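Local coordinates for protein putative beta-glucosidase (Bifidobacterium adolescentis, PDB 5WAB) that acts as a family 3 glycoside hydrolase with beta-glucosidase activity, and probably also removes terminal alpha-L-arabinopyranosyl units from ginsenosides, at residues S19-G24 with H237-S242; S80-L85 with A312-V317; I86-E91 with D305-Q310; A175-Y180 with A628-K633; L247-P252 with Q279-L284. One frame throughout, in Å; residues are numbered along the deposited sequence.

Contact 1 (S19-G24 with H237-S242); sequences SLTSGG and HDRVAS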
# COMPACT_ATOMS: atom_id res chain seq x y z
N SER A 19 1.65 15.60 -30.60
CA SER A 19 2.93 15.29 -29.97
C SER A 19 2.79 15.26 -28.46
O SER A 19 3.49 14.48 -27.79
CB SER A 19 4.01 16.28 -30.39
OG SER A 19 3.75 17.59 -29.90
N LEU A 20 1.90 16.07 -27.90
CA LEU A 20 1.73 16.10 -26.45
C LEU A 20 1.19 14.79 -25.89
O LEU A 20 1.32 14.55 -24.69
CB LEU A 20 0.79 17.24 -26.06
CG LEU A 20 1.29 18.67 -26.21
CD1 LEU A 20 0.21 19.62 -25.74
CD2 LEU A 20 2.58 18.89 -25.44
N THR A 21 0.61 13.95 -26.73
CA THR A 21 -0.00 12.70 -26.28
C THR A 21 1.01 11.57 -26.13
O THR A 21 0.61 10.41 -25.95
CB THR A 21 -1.13 12.30 -27.23
OG1 THR A 21 -0.60 11.98 -28.52
CG2 THR A 21 -2.09 13.47 -27.39
N SER A 22 2.30 11.88 -26.22
CA SER A 22 3.38 10.94 -25.94
C SER A 22 4.60 11.73 -25.53
O SER A 22 4.84 12.83 -26.03
CB SER A 22 3.69 10.06 -27.16
OG SER A 22 4.26 10.83 -28.19
N GLY A 23 5.39 11.15 -24.62
CA GLY A 23 6.51 11.87 -24.05
C GLY A 23 7.55 12.25 -25.09
O GLY A 23 7.59 11.73 -26.20
N GLY A 24 8.41 13.19 -24.69
CA GLY A 24 9.54 13.55 -25.54
C GLY A 24 10.54 12.42 -25.66
O GLY A 24 10.98 12.08 -26.77
N HIS A 237 -0.80 -0.08 -26.66
CA HIS A 237 -0.66 -0.95 -27.82
C HIS A 237 -1.30 -0.40 -29.08
O HIS A 237 -0.85 -0.71 -30.18
CB HIS A 237 -1.26 -2.33 -27.51
CG HIS A 237 -0.57 -3.05 -26.40
ND1 HIS A 237 0.69 -2.71 -25.96
CD2 HIS A 237 -0.98 -4.07 -25.61
CE1 HIS A 237 1.03 -3.50 -24.96
NE2 HIS A 237 0.04 -4.33 -24.73
N ASP A 238 -2.36 0.40 -28.93
CA ASP A 238 -3.07 1.02 -30.04
C ASP A 238 -3.17 2.51 -29.75
O ASP A 238 -3.95 2.92 -28.89
CB ASP A 238 -4.46 0.40 -30.21
CG ASP A 238 -5.07 0.68 -31.57
OD1 ASP A 238 -4.78 1.74 -32.16
OD2 ASP A 238 -5.86 -0.17 -32.04
N ARG A 239 -2.39 3.32 -30.48
CA ARG A 239 -2.34 4.75 -30.20
C ARG A 239 -3.73 5.37 -30.28
O ARG A 239 -4.13 6.12 -29.39
CB ARG A 239 -1.39 5.44 -31.17
CG ARG A 239 0.09 5.19 -30.92
CD ARG A 239 0.53 5.65 -29.54
NE ARG A 239 0.14 7.03 -29.24
CZ ARG A 239 0.84 8.11 -29.60
NH1 ARG A 239 1.95 7.98 -30.31
NH2 ARG A 239 0.40 9.32 -29.27
N VAL A 240 -4.47 5.08 -31.35
CA VAL A 240 -5.78 5.69 -31.52
C VAL A 240 -6.76 5.17 -30.48
O VAL A 240 -7.50 5.95 -29.86
CB VAL A 240 -6.30 5.44 -32.95
CG1 VAL A 240 -7.66 6.08 -33.14
CG2 VAL A 240 -5.32 5.97 -33.96
N ALA A 241 -6.76 3.86 -30.24
CA ALA A 241 -7.70 3.29 -29.27
C ALA A 241 -7.44 3.81 -27.87
O ALA A 241 -8.38 4.12 -27.13
CB ALA A 241 -7.62 1.76 -29.31
N SER A 242 -6.16 3.92 -27.48
CA SER A 242 -5.84 4.42 -26.14
C SER A 242 -6.29 5.86 -25.97
O SER A 242 -6.86 6.21 -24.93
CB SER A 242 -4.34 4.29 -25.88
OG SER A 242 -3.94 2.93 -25.84
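Arg239 reaches Thr21 by folding back on itself: CG lies beside the backbone N, and further bends at chi2 and chi3 (-60° and -51°) swing the guanidinium toward the turn. Thr21 meets it with OG1, which its chi1 (66°) places between its own backbone N and carbonyl carbon. The hydroxyl comes in at the edge of the guanidinium, in its plane, with Thr21 OG1 2.9 Å from Arg239 NH2. Despite that spacing the angle is poor for a hydrogen bond; OG1 has a proper partner in Ala18 O. Ser22 approaches obliquely, its CB 4.0 Å from Arg239 NH2. Arg239 NH1 forms a salt bridge with Asp257 and also bonds Thr256, and Ser22 OG binds the same Asp257 carboxylate oxygen, so this acid ties the two segments together indirectly. One residue before the arginine, Asp238 N-caps helix 239-245, with a weak bond from Ala241 N to Asp238 OD1 of 3.5 Å. The type I turn Ser19-Ser22 follows helix 14-19 and packs against the barrel domain, to which helices 239-245 and 257-265 belong. Leu20 and Thr21 rest on helix 271-292 through Val282 and Leu274, while Arg239 and Val240 pack on helix 257-265.

Contact 2 (S80-L85 with A312-V317); sequences SWNPEL and AIESMV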
# COMPACT_ATOMS: atom_id res chain seq x y z
N SER A 80 2.43 1.75 9.70
CA SER A 80 2.32 2.93 10.56
C SER A 80 0.87 3.33 10.84
O SER A 80 0.59 3.87 11.91
CB SER A 80 3.05 4.11 9.92
OG SER A 80 2.42 4.48 8.71
N TRP A 81 -0.04 3.09 9.88
CA TRP A 81 -1.43 3.55 9.99
C TRP A 81 -1.48 5.04 10.34
O TRP A 81 -2.33 5.49 11.10
CB TRP A 81 -2.21 2.72 11.01
CG TRP A 81 -2.37 1.26 10.64
CD1 TRP A 81 -1.38 0.40 10.27
CD2 TRP A 81 -3.58 0.49 10.65
NE1 TRP A 81 -1.90 -0.85 10.02
CE2 TRP A 81 -3.25 -0.82 10.25
CE3 TRP A 81 -4.92 0.79 10.94
CZ2 TRP A 81 -4.20 -1.83 10.14
CZ3 TRP A 81 -5.86 -0.22 10.84
CH2 TRP A 81 -5.50 -1.51 10.44
N ASN A 82 -0.55 5.81 9.77
CA ASN A 82 -0.29 7.19 10.17
C ASN A 82 -0.29 8.07 8.93
O ASN A 82 0.77 8.37 8.36
CB ASN A 82 1.04 7.31 10.92
CG ASN A 82 1.20 8.66 11.61
OD1 ASN A 82 0.52 9.63 11.28
ND2 ASN A 82 2.13 8.72 12.57
N PRO A 83 -1.47 8.51 8.47
CA PRO A 83 -1.52 9.37 7.28
C PRO A 83 -0.72 10.66 7.43
O PRO A 83 -0.13 11.12 6.45
CB PRO A 83 -3.02 9.65 7.12
CG PRO A 83 -3.68 8.46 7.76
CD PRO A 83 -2.81 8.10 8.92
N GLU A 84 -0.66 11.23 8.63
CA GLU A 84 0.09 12.47 8.79
C GLU A 84 1.58 12.23 8.55
O GLU A 84 2.23 13.02 7.86
CB GLU A 84 -0.14 13.05 10.19
CG GLU A 84 -1.57 13.55 10.46
CD GLU A 84 -2.52 12.41 10.83
OE1 GLU A 84 -2.04 11.29 11.09
OE2 GLU A 84 -3.75 12.64 10.87
N LEU A 85 2.12 11.13 9.06
CA LEU A 85 3.52 10.81 8.81
C LEU A 85 3.77 10.51 7.34
O LEU A 85 4.79 10.92 6.77
CB LEU A 85 3.96 9.64 9.68
CG LEU A 85 5.33 9.01 9.41
CD1 LEU A 85 6.42 10.01 9.69
CD2 LEU A 85 5.51 7.76 10.26
N ALA A 312 10.91 4.93 9.32
CA ALA A 312 11.43 3.58 9.50
C ALA A 312 11.00 3.00 10.84
O ALA A 312 10.68 1.81 10.93
CB ALA A 312 12.95 3.57 9.38
N ILE A 313 10.98 3.82 11.89
CA ILE A 313 10.56 3.36 13.21
C ILE A 313 9.15 2.79 13.16
O ILE A 313 8.86 1.72 13.70
CB ILE A 313 10.67 4.50 14.24
CG1 ILE A 313 12.14 4.83 14.51
CG2 ILE A 313 9.95 4.13 15.52
CD1 ILE A 313 12.33 5.90 15.56
N GLU A 314 8.24 3.51 12.50
CA GLU A 314 6.84 3.10 12.44
C GLU A 314 6.54 2.09 11.34
O GLU A 314 5.37 1.81 11.07
CB GLU A 314 5.96 4.34 12.30
CG GLU A 314 6.16 5.29 13.45
CD GLU A 314 5.05 6.31 13.58
OE1 GLU A 314 3.90 6.00 13.22
OE2 GLU A 314 5.34 7.42 14.05
N SER A 315 7.56 1.50 10.72
CA SER A 315 7.37 0.46 9.74
C SER A 315 7.54 -0.94 10.32
O SER A 315 7.40 -1.92 9.58
CB SER A 315 8.33 0.65 8.57
OG SER A 315 8.01 1.84 7.86
N MET A 316 7.83 -1.05 11.61
CA MET A 316 8.07 -2.34 12.26
C MET A 316 6.83 -2.79 13.02
O MET A 316 6.17 -1.99 13.69
CB MET A 316 9.23 -2.24 13.24
CG MET A 316 10.40 -1.46 12.73
SD MET A 316 11.69 -1.41 13.97
CE MET A 316 12.72 -0.12 13.29
N VAL A 317 6.53 -4.09 12.93
CA VAL A 317 5.46 -4.72 13.69
C VAL A 317 6.08 -5.73 14.65
O VAL A 317 6.83 -6.61 14.22
CB VAL A 317 4.43 -5.40 12.77
CG1 VAL A 317 3.30 -5.99 13.60
CG2 VAL A 317 3.91 -4.42 11.74
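Glu314 is met by three residues of segment 80-85: Asn82 and Leu85 at the carboxylate end, Ser80 at the base. Asn82 ND2 gives a long, weak hydrogen bond to Glu314 OE1 (3.3 Å), almost perfectly straight at 177°, with the amide and carboxylate planes turned 32° apart. Leu85 lies across the same group, its CD2 branch 3.7 Å from Glu314 CD and nearly as near to both carboxylate oxygens. At the base of the chain Ser80 CB sits 3.8 Å from Glu314 CB and also touches the Glu314 carbonyl.

Asn82 is itself fixed by its role as N-cap of helix 83-99. Its chi1 of -167° turns the amide away from its own N; OD1 takes the Leu85 N-H at 3.1 Å, the donor standing well above the carbonyl plane, while ND2 is left facing Glu314. The helix start of the TIM-barrel-like domain thus meets the point where helix 301-313 ends and the chain turns toward strand 317-321, an edge strand of the six-stranded sheet of the alpha/beta domain. Glu314 lies just past that helix, within the type I turn Ile313-Met316, where Ser315 N bonds Ala312 O at 3.1 Å.

Further out, Lys607 of strand 601-610, in the fibronectin III-like domain, forms a salt bridge to Glu314 OE1 and also bonds Ser80 O, while Gln310 holds OE2. A leucine in place of Glu314 would probably leave the Lys607 charge without its mate and Asn82 ND2 without its acceptor.

Contact 3 (I86-E91 with D305-Q310); sequences IHQVGE and DEVAHQ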
# COMPACT_ATOMS: atom_id res chain seq x y z
N ILE A 86 2.84 9.79 6.69
CA ILE A 86 2.96 9.52 5.26
C ILE A 86 2.87 10.82 4.46
O ILE A 86 3.62 11.02 3.49
CB ILE A 86 1.89 8.51 4.83
CG1 ILE A 86 2.04 7.21 5.63
CG2 ILE A 86 1.92 8.29 3.32
CD1 ILE A 86 0.88 6.25 5.47
N HIS A 87 1.99 11.73 4.88
CA HIS A 87 1.91 13.04 4.24
C HIS A 87 3.23 13.78 4.36
O HIS A 87 3.60 14.55 3.47
CB HIS A 87 0.79 13.86 4.88
CG HIS A 87 0.58 15.20 4.26
ND1 HIS A 87 1.42 16.27 4.51
CD2 HIS A 87 -0.36 15.65 3.40
CE1 HIS A 87 1.00 17.32 3.82
NE2 HIS A 87 -0.08 16.97 3.14
N GLN A 88 3.96 13.54 5.44
CA GLN A 88 5.23 14.20 5.68
C GLN A 88 6.34 13.61 4.81
O GLN A 88 7.21 14.35 4.34
CB GLN A 88 5.57 14.07 7.16
CG GLN A 88 6.73 14.90 7.63
CD GLN A 88 6.82 14.93 9.13
OE1 GLN A 88 5.94 14.44 9.83
NE2 GLN A 88 7.89 15.53 9.65
N VAL A 89 6.32 12.29 4.59
CA VAL A 89 7.22 11.66 3.63
C VAL A 89 7.02 12.23 2.23
O VAL A 89 7.99 12.43 1.48
CB VAL A 89 7.03 10.13 3.64
CG1 VAL A 89 7.91 9.47 2.59
CG2 VAL A 89 7.34 9.55 5.01
N GLY A 90 5.77 12.48 1.84
CA GLY A 90 5.51 13.02 0.52
C GLY A 90 6.09 14.41 0.33
O GLY A 90 6.65 14.72 -0.73
N GLU A 91 5.96 15.27 1.35
CA GLU A 91 6.53 16.61 1.25
C GLU A 91 8.03 16.56 1.01
O GLU A 91 8.56 17.34 0.21
CB GLU A 91 6.22 17.40 2.52
CG GLU A 91 4.75 17.54 2.84
CD GLU A 91 4.53 18.22 4.18
OE1 GLU A 91 3.90 19.29 4.21
OE2 GLU A 91 5.01 17.69 5.21
N ASP A 305 16.52 12.77 6.04
CA ASP A 305 16.94 11.50 6.63
C ASP A 305 16.26 11.26 7.97
O ASP A 305 16.05 10.10 8.35
CB ASP A 305 18.46 11.48 6.79
CG ASP A 305 18.96 10.18 7.36
OD1 ASP A 305 18.67 9.12 6.78
OD2 ASP A 305 19.65 10.22 8.40
N GLU A 306 15.91 12.33 8.68
CA GLU A 306 15.19 12.18 9.94
C GLU A 306 13.73 11.80 9.70
O GLU A 306 13.16 11.04 10.49
CB GLU A 306 15.27 13.46 10.76
CG GLU A 306 16.65 13.75 11.31
CD GLU A 306 16.74 15.12 11.94
OE1 GLU A 306 15.74 15.86 11.89
OE2 GLU A 306 17.81 15.45 12.50
N VAL A 307 13.13 12.31 8.64
CA VAL A 307 11.80 11.84 8.27
C VAL A 307 11.84 10.35 7.96
O VAL A 307 10.97 9.58 8.38
CB VAL A 307 11.24 12.67 7.10
CG1 VAL A 307 9.91 12.12 6.60
CG2 VAL A 307 11.09 14.13 7.52
N ALA A 308 12.88 9.92 7.24
CA ALA A 308 13.07 8.50 6.97
C ALA A 308 13.34 7.72 8.25
O ALA A 308 12.94 6.55 8.37
CB ALA A 308 14.22 8.30 5.98
N HIS A 309 14.02 8.34 9.22
CA HIS A 309 14.25 7.69 10.50
C HIS A 309 12.93 7.43 11.21
O HIS A 309 12.68 6.32 11.70
CB HIS A 309 15.18 8.55 11.36
CG HIS A 309 15.61 7.91 12.64
ND1 HIS A 309 15.32 6.59 12.95
CD2 HIS A 309 16.32 8.39 13.69
CE1 HIS A 309 15.83 6.30 14.14
NE2 HIS A 309 16.44 7.38 14.60
N GLN A 310 12.07 8.45 11.29
CA GLN A 310 10.77 8.27 11.94
C GLN A 310 9.88 7.34 11.12
O GLN A 310 9.17 6.49 11.69
CB GLN A 310 10.09 9.62 12.16
CG GLN A 310 8.74 9.50 12.88
CD GLN A 310 8.86 8.88 14.28
OE1 GLN A 310 9.89 9.01 14.95
NE2 GLN A 310 7.80 8.20 14.71
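Val307 and Val89 supply the apolar part of this contact, in which helix 83-99 of the barrel domain packs on helix 301-313, the helix that leads into the alpha/beta domain. The branches that meet are Val89 CG2 and Val307 CG1, 4.0 Å apart, and the same Val307 methyl lies equally near Val89 CA, so it rests against the backbone of helix 83-99 as well as against a side chain. Both valines have CG1 opposite the backbone N, yet they offer different branches: Val307 (chi1 174°) sends that methyl across, whereas Val89 uses CG2, the methyl beside its own N. The backbones come nearest at this pair, with Val89 CA and Val307 CA 6.5 Å apart.

Contact between a polar group and a methyl makes up the rest. Gln88 is stretched out, its chain extended beyond CG, and its amide passes obliquely by the other methyl of Val307; Gln88 NE2 lies 4.1 Å from Val307 CG2. The two branches of Val307 therefore divide the work, one on Val89 and one on the glutamine amide.

Each helix has a different partner behind it. Ile86 and His87 pack on helix 129-144 of the barrel domain, and His309 packs on helix 476-484 of the alpha/beta domain. Val89, buried, also touches Phe71.

Between these two segments the chemistry is van der Waals contact alone, grading from the buried Val89 to the solvent-exposed Gln88. The contact is small and carried by Val307, with neither a polar bond nor an ion pair between the segments to fix the pairing.

Contact 4 (A175-Y180 with A628-K633); sequences ALREIY and AYWSEK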
# COMPACT_ATOMS: atom_id res chain seq x y z
N ALA A 175 -16.46 -7.18 -6.99
CA ALA A 175 -15.08 -7.23 -6.52
C ALA A 175 -14.28 -6.03 -7.02
O ALA A 175 -13.47 -5.48 -6.28
CB ALA A 175 -14.43 -8.55 -6.96
N LEU A 176 -14.53 -5.60 -8.26
CA LEU A 176 -13.90 -4.38 -8.76
C LEU A 176 -14.31 -3.17 -7.93
O LEU A 176 -13.46 -2.38 -7.50
CB LEU A 176 -14.26 -4.17 -10.23
CG LEU A 176 -13.48 -4.94 -11.29
CD1 LEU A 176 -14.11 -4.74 -12.64
CD2 LEU A 176 -12.02 -4.50 -11.32
N ARG A 177 -15.62 -3.02 -7.68
CA ARG A 177 -16.12 -1.84 -6.99
C ARG A 177 -15.73 -1.83 -5.52
O ARG A 177 -15.49 -0.76 -4.95
CB ARG A 177 -17.64 -1.76 -7.14
CG ARG A 177 -18.12 -1.55 -8.55
CD ARG A 177 -17.83 -0.15 -9.01
NE ARG A 177 -18.44 0.13 -10.30
CZ ARG A 177 -18.48 1.34 -10.86
NH1 ARG A 177 -17.94 2.37 -10.22
NH2 ARG A 177 -19.06 1.51 -12.04
N GLU A 178 -15.68 -2.99 -4.87
CA GLU A 178 -15.46 -3.02 -3.42
C GLU A 178 -14.01 -3.29 -3.03
O GLU A 178 -13.61 -2.88 -1.93
CB GLU A 178 -16.35 -4.07 -2.76
CG GLU A 178 -17.85 -3.83 -2.90
CD GLU A 178 -18.68 -4.72 -1.99
OE1 GLU A 178 -18.15 -5.16 -0.95
OE2 GLU A 178 -19.85 -5.00 -2.34
N ILE A 179 -13.22 -3.97 -3.86
CA ILE A 179 -11.86 -4.36 -3.51
C ILE A 179 -10.82 -3.53 -4.25
O ILE A 179 -9.99 -2.86 -3.64
CB ILE A 179 -11.63 -5.87 -3.74
CG1 ILE A 179 -12.67 -6.71 -3.00
CG2 ILE A 179 -10.21 -6.25 -3.35
CD1 ILE A 179 -12.68 -6.54 -1.50
N TYR A 180 -10.85 -3.55 -5.59
CA TYR A 180 -9.73 -3.03 -6.37
C TYR A 180 -9.89 -1.57 -6.76
O TYR A 180 -8.89 -0.94 -7.14
CB TYR A 180 -9.55 -3.90 -7.62
CG TYR A 180 -9.35 -5.35 -7.24
CD1 TYR A 180 -8.10 -5.82 -6.86
CD2 TYR A 180 -10.43 -6.24 -7.22
CE1 TYR A 180 -7.92 -7.13 -6.48
CE2 TYR A 180 -10.25 -7.56 -6.84
CZ TYR A 180 -8.99 -8.00 -6.47
OH TYR A 180 -8.78 -9.31 -6.09
N ALA A 628 -22.39 0.19 3.01
CA ALA A 628 -22.94 -0.08 1.70
C ALA A 628 -22.10 -1.08 0.93
O ALA A 628 -20.87 -1.00 0.92
CB ALA A 628 -23.06 1.22 0.89
N TYR A 629 -22.76 -2.01 0.25
CA TYR A 629 -22.11 -2.88 -0.70
C TYR A 629 -22.48 -2.45 -2.11
O TYR A 629 -23.42 -1.68 -2.32
CB TYR A 629 -22.49 -4.36 -0.49
CG TYR A 629 -23.98 -4.66 -0.55
CD1 TYR A 629 -24.63 -4.84 -1.77
CD2 TYR A 629 -24.74 -4.77 0.62
CE1 TYR A 629 -25.99 -5.13 -1.82
CE2 TYR A 629 -26.10 -5.05 0.57
CZ TYR A 629 -26.71 -5.23 -0.65
OH TYR A 629 -28.06 -5.52 -0.70
N TRP A 630 -21.72 -2.94 -3.08
CA TRP A 630 -22.07 -2.71 -4.47
C TRP A 630 -23.13 -3.71 -4.91
O TRP A 630 -22.94 -4.93 -4.77
CB TRP A 630 -20.84 -2.81 -5.37
CG TRP A 630 -21.15 -2.43 -6.78
CD1 TRP A 630 -21.42 -3.28 -7.81
CD2 TRP A 630 -21.26 -1.11 -7.30
NE1 TRP A 630 -21.68 -2.55 -8.95
CE2 TRP A 630 -21.59 -1.22 -8.66
CE3 TRP A 630 -21.10 0.17 -6.74
CZ2 TRP A 630 -21.77 -0.11 -9.48
CZ3 TRP A 630 -21.28 1.27 -7.55
CH2 TRP A 630 -21.61 1.13 -8.91
N SER A 631 -24.23 -3.21 -5.44
CA SER A 631 -25.30 -4.07 -5.94
C SER A 631 -25.24 -4.06 -7.46
O SER A 631 -25.42 -3.02 -8.09
CB SER A 631 -26.67 -3.59 -5.47
OG SER A 631 -27.70 -4.34 -6.09
N GLU A 632 -25.01 -5.24 -8.05
CA GLU A 632 -25.06 -5.32 -9.50
C GLU A 632 -26.50 -5.22 -10.00
O GLU A 632 -26.72 -4.88 -11.16
CB GLU A 632 -24.42 -6.63 -9.98
CG GLU A 632 -22.96 -6.76 -9.61
CD GLU A 632 -22.32 -8.01 -10.16
OE1 GLU A 632 -22.94 -8.68 -11.01
OE2 GLU A 632 -21.18 -8.33 -9.73
N LYS A 633 -27.46 -5.48 -9.12
CA LYS A 633 -28.86 -5.29 -9.48
C LYS A 633 -29.20 -3.81 -9.57
O LYS A 633 -29.88 -3.38 -10.50
CB LYS A 633 -29.74 -6.00 -8.45
CG LYS A 633 -31.22 -5.98 -8.73
CD LYS A 633 -31.97 -6.70 -7.63
CE LYS A 633 -31.35 -8.06 -7.33
NZ LYS A 633 -31.43 -8.99 -8.49
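Arg177 lies over one face of Trp630, its guanidinium nearly flat on the indole, and a bend makes this possible. A turn at chi2 (-72°) lays the chain over the ring, after which it runs extended. CG sits over the middle of the five-membered ring, 3.4 Å from its centroid, a CH-pi contact. Further along, Arg177 NE comes down 3.4 Å from Trp630 CZ2, and the guanidinium stacks on the indole with the planes only 17° apart. The cation-pi contact is off-centre, Arg177 CZ lying 4.2 Å from the centroid of the six-membered ring. Trp630 has a chi1 of -174°, which directs the indole at the helix and presents its face.

Glu178 takes a different route. Its chain, extended beyond CG, passes beside Tyr629 and carries OE2 to the strand backbone, where it accepts the Trp630 N-H at 2.9 Å, from above the carboxylate plane; Arg174 forms a salt bridge to the same oxygen. Arg177 NH1 forms a salt bridge with Glu222. With an alanine at Trp630 the guanidinium and aliphatic stem of Arg177 would probably lose the surface they lie on, leaving a gap between helix and strand.

Strand 628-631 pairs with strand 636-639, whose Trp637 meets the Trp630 ring edge-to-face. This hairpin of the fibronectin III-like domain packs on helix 173-180 of the barrel domain, and helix 212-222 touches Arg177 through Trp213 and Val218.

Contact 5 (L247-P252 with Q279-L284); sequences LNLEMP and QGMVDL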
# COMPACT_ATOMS: atom_id res chain seq x y z
N LEU A 247 -6.66 7.82 -22.44
CA LEU A 247 -5.23 7.83 -22.11
C LEU A 247 -4.59 9.08 -22.72
O LEU A 247 -4.53 9.22 -23.94
CB LEU A 247 -4.55 6.57 -22.63
CG LEU A 247 -3.12 6.42 -22.13
CD1 LEU A 247 -3.11 5.56 -20.86
CD2 LEU A 247 -2.24 5.83 -23.21
N ASN A 248 -4.13 9.98 -21.86
CA ASN A 248 -3.54 11.22 -22.37
C ASN A 248 -2.15 11.02 -22.94
O ASN A 248 -1.78 11.69 -23.92
CB ASN A 248 -3.49 12.27 -21.26
CG ASN A 248 -4.85 12.54 -20.67
OD1 ASN A 248 -5.38 11.72 -19.92
ND2 ASN A 248 -5.43 13.68 -21.02
N LEU A 249 -1.35 10.13 -22.36
CA LEU A 249 0.09 10.15 -22.59
C LEU A 249 0.61 8.73 -22.81
O LEU A 249 0.48 7.88 -21.92
CB LEU A 249 0.81 10.80 -21.41
CG LEU A 249 2.32 11.01 -21.50
CD1 LEU A 249 2.70 12.07 -22.53
CD2 LEU A 249 2.88 11.37 -20.13
N GLU A 250 1.25 8.51 -23.95
CA GLU A 250 1.98 7.28 -24.21
C GLU A 250 3.40 7.42 -23.68
O GLU A 250 4.09 8.40 -23.99
CB GLU A 250 2.03 6.95 -25.70
CG GLU A 250 2.82 5.68 -26.02
CD GLU A 250 3.44 5.67 -27.42
OE1 GLU A 250 3.79 6.75 -27.93
OE2 GLU A 250 3.59 4.57 -28.00
N MET A 251 3.83 6.45 -22.87
CA MET A 251 5.19 6.40 -22.36
C MET A 251 5.68 4.96 -22.43
O MET A 251 4.94 4.04 -22.05
CB MET A 251 5.28 6.93 -20.93
CG MET A 251 4.96 8.40 -20.78
SD MET A 251 6.18 9.51 -21.51
CE MET A 251 7.60 9.20 -20.47
N PRO A 252 6.89 4.72 -22.95
CA PRO A 252 7.73 5.74 -23.57
C PRO A 252 7.24 6.00 -24.99
O PRO A 252 6.42 5.21 -25.48
CB PRO A 252 9.12 5.11 -23.56
CG PRO A 252 8.85 3.65 -23.70
CD PRO A 252 7.56 3.41 -22.94
N GLN A 279 -5.00 19.11 -24.01
CA GLN A 279 -5.11 20.22 -23.06
C GLN A 279 -4.76 19.76 -21.65
O GLN A 279 -4.13 20.50 -20.89
CB GLN A 279 -6.52 20.81 -23.10
CG GLN A 279 -6.75 21.95 -22.11
CD GLN A 279 -5.83 23.13 -22.35
OE1 GLN A 279 -5.59 23.54 -23.49
NE2 GLN A 279 -5.30 23.69 -21.27
N GLY A 280 -5.15 18.54 -21.30
CA GLY A 280 -4.77 18.01 -20.01
C GLY A 280 -3.27 17.98 -19.82
O GLY A 280 -2.76 18.29 -18.74
N MET A 281 -2.53 17.65 -20.89
CA MET A 281 -1.08 17.66 -20.82
C MET A 281 -0.54 19.07 -20.65
O MET A 281 0.50 19.26 -20.01
CB MET A 281 -0.49 17.00 -22.06
CG MET A 281 -0.82 15.52 -22.19
SD MET A 281 -0.59 14.59 -20.65
CE MET A 281 1.16 14.86 -20.33
N VAL A 282 -1.22 20.06 -21.24
CA VAL A 282 -0.86 21.46 -21.01
C VAL A 282 -1.14 21.84 -19.56
O VAL A 282 -0.33 22.50 -18.91
CB VAL A 282 -1.61 22.38 -21.99
CG1 VAL A 282 -1.28 23.84 -21.70
CG2 VAL A 282 -1.27 22.03 -23.42
N ASP A 283 -2.29 21.41 -19.03
CA ASP A 283 -2.64 21.71 -17.64
C ASP A 283 -1.64 21.11 -16.67
O ASP A 283 -1.32 21.71 -15.64
CB ASP A 283 -4.05 21.20 -17.31
CG ASP A 283 -5.13 21.98 -18.03
OD1 ASP A 283 -4.91 23.16 -18.35
OD2 ASP A 283 -6.21 21.40 -18.27
N LEU A 284 -1.14 19.91 -16.98
CA LEU A 284 -0.12 19.29 -16.13
C LEU A 284 1.13 20.15 -16.06
O LEU A 284 1.70 20.36 -14.98
CB LEU A 284 0.22 17.89 -16.63
CG LEU A 284 1.34 17.22 -15.84
CD1 LEU A 284 0.96 17.07 -14.38
CD2 LEU A 284 1.69 15.88 -16.46
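Met281 overlaps Leu249 with its methyl end: CE rests against both branches of the leucine, 3.9 Å from each of Leu249 CD1 and CD2. The side chains cross at about a right angle, so the methionine touches the forked tip of the leucine and does not run alongside it. Its shape comes from bends at both chi2 and chi3 (-46° and -59°), which curl the thioether back over segment 247-252. The curl also brings the sulfur against the beta carbons of Asn248 and Leu249, with Met281 SD 3.8 Å from Asn248 CB and 4.1 Å from Leu249 CB.

Helix 271-292 here covers a chain segment that runs beside the edge of the barrel sheet. Leu249 makes backbone hydrogen bonds with Val229 and Ser231, placing segment 247-252 beside strand 228-230, an outermost strand of the five-stranded parallel sheet in the TIM-barrel-like domain. Met281 packs on Ile228 of that strand as well, and Leu284, a turn further along the helix, reaches Thr195 of strand 195-198.

Asn248 is the polar member of the set, buried but well provided for. Gly280 has no side chain on the face turned to the Asn248 amide, and Gly280 CA is 4.5 Å from Asn248 ND2. The two ends of the amide bond in different directions: OD1 accepts from Val229 N on the strand, and ND2 bonds Met277 O on the helix, so that this one side chain spans the two elements.

Contacts 1 and 5 form one neighbourhood, their centres about 9 Å apart: Thr21 O lies 2.8 Å from Glu250 N, a probable hydrogen bond, and the carbonyl of Leu20 packs on Met281. Contact 3 pairs helices 83-99 and 301-313; contact 2, centred about 10 Å away, lies at the start of one and just past the end of the other. Contact 4 stands alone, about 29 Å from contact 2 and 30 Å from contact 5 between centres. It packs the fibronectin III-like domain on the barrel directly; contact 2 meets that domain through outside partners such as Lys607. Contact 5 lies by strand 228-230; in family 3 enzymes the sugar pocket opens at the C-terminal ends of the barrel strands.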